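Uncharacterized protein (Silicibacter pomeroyi DSS-3, PDB 2QTP) is of unknown function but adopts a variant of the Bacillus chorismate mutase fold and may play a role in amino-acid metabolism. Local coordinates at residues R65-A69 with L70-P74. Numbering follows the deposited sequence.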
# COMPACT_ATOMS: atom_id res chain seq x y z
N ARG A 65 -2.31 -6.68 -8.61
CA ARG A 65 -0.96 -7.23 -8.47
C ARG A 65 -0.89 -8.17 -7.28
O ARG A 65 -0.26 -9.24 -7.35
CB ARG A 65 0.12 -6.14 -8.35
CG ARG A 65 0.26 -5.25 -9.59
CD ARG A 65 0.63 -6.00 -10.88
NE ARG A 65 1.93 -6.64 -10.74
CZ ARG A 65 3.10 -6.12 -11.10
NH1 ARG A 65 3.19 -4.93 -11.70
NH2 ARG A 65 4.21 -6.83 -10.87
N CYS A 66 -1.56 -7.81 -6.18
CA CYS A 66 -1.61 -8.67 -4.99
C CYS A 66 -2.20 -10.04 -5.27
O CYS A 66 -1.60 -11.05 -4.92
CB CYS A 66 -2.42 -8.01 -3.87
SG CYS A 66 -1.52 -6.82 -2.93
N VAL A 67 -3.37 -10.08 -5.90
CA VAL A 67 -4.04 -11.35 -6.21
C VAL A 67 -3.26 -12.15 -7.27
O VAL A 67 -3.17 -13.36 -7.16
CB VAL A 67 -5.56 -11.17 -6.59
CG1 VAL A 67 -6.29 -10.48 -5.44
CG2 VAL A 67 -5.74 -10.38 -7.89
N GLN A 68 -2.69 -11.49 -8.26
CA GLN A 68 -1.82 -12.18 -9.20
C GLN A 68 -0.60 -12.78 -8.51
O GLN A 68 -0.22 -13.88 -8.83
CB GLN A 68 -1.33 -11.25 -10.31
CG GLN A 68 -2.39 -10.97 -11.36
CD GLN A 68 -1.94 -9.92 -12.38
OE1 GLN A 68 -1.18 -8.99 -12.06
NE2 GLN A 68 -2.42 -10.06 -13.61
N ALA A 69 -0.01 -12.07 -7.55
CA ALA A 69 1.15 -12.59 -6.82
C ALA A 69 0.81 -13.83 -6.00
O ALA A 69 1.63 -14.72 -5.85
CB ALA A 69 1.72 -11.50 -5.90
N LEU A 70 -0.37 -13.86 -5.42
CA LEU A 70 -0.81 -14.95 -4.58
C LEU A 70 -1.50 -16.03 -5.41
O LEU A 70 -1.88 -17.06 -4.90
CB LEU A 70 -1.82 -14.45 -3.54
CG LEU A 70 -1.33 -13.57 -2.41
CD1 LEU A 70 -2.54 -12.84 -1.77
CD2 LEU A 70 -0.50 -14.37 -1.41
N GLY A 71 -1.68 -15.76 -6.70
CA GLY A 71 -2.35 -16.70 -7.58
C GLY A 71 -3.73 -17.06 -7.08
O GLY A 71 -4.10 -18.23 -7.11
N ILE A 72 -4.49 -16.08 -6.61
CA ILE A 72 -5.84 -16.38 -6.16
C ILE A 72 -6.83 -15.50 -6.89
O ILE A 72 -6.45 -14.54 -7.57
CB ILE A 72 -6.02 -16.22 -4.62
CG1 ILE A 72 -5.85 -14.76 -4.18
CG2 ILE A 72 -5.05 -17.11 -3.87
CD1 ILE A 72 -6.10 -14.56 -2.70
N ARG A 73 -8.10 -15.86 -6.76
CA ARG A 73 -9.21 -15.05 -7.21
C ARG A 73 -9.45 -14.08 -6.05
O ARG A 73 -9.17 -14.41 -4.91
CB ARG A 73 -10.44 -15.93 -7.50
N PRO A 74 -9.90 -12.86 -6.34
CA PRO A 74 -10.17 -11.86 -5.30
C PRO A 74 -11.12 -12.30 -4.19
O PRO A 74 -11.01 -11.85 -3.05
CB PRO A 74 -10.81 -10.72 -6.08
CG PRO A 74 -10.28 -10.87 -7.46
CD PRO A 74 -10.12 -12.32 -7.69
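The carbonyl oxygen of V67 receives the amide of I72, with I72 N 3.1 Å from V67 O and an N-H...O angle of 159°. This bond reaches back five residues and belongs to the Schellman motif that ends helix 49-70. The motif's other bond, weak and spanning three residues, joins G71 N to Q68 O at 3.2 Å. One residue before V67 the ordinary i to i-4 helical pattern still holds, since L70 N donates to C66 O over 3.1 Å. G71 suits the turn. Its phi is positive, at 56°, a conformation that costs glycine little because it has no CB to press against its own backbone, and here the chain leaves the helix and doubles back beside its last turn. Beyond the turn, apolar side chains pack back on the helix. V67 sets its CB 3.6 Å from I72 O and 4.3 Å from I72 CG1, while its CG1, placed beside the backbone N and anti to the carbonyl carbon (chi1 -58°), extends to within 4.1 Å of P74 CA. A beta-branched valine suits this place: its compact side chain meets both the returning backbone and the proline ring. L70 packs differently: it is buried, with its CG 3.6 Å from C66 O. C66, small and buried, fits the same inner face of the helix, and A69, with only a methyl group, sits directly against V10 and I12 of strand 5-15. That face rests on the large mixed sheet: C66 meets A32 and V169, and L70 lies on A30. R28 of strand 21-37 donates to L70 O and also touches I72, tying the helix end to the sheet before the loop continues to strand 79-86.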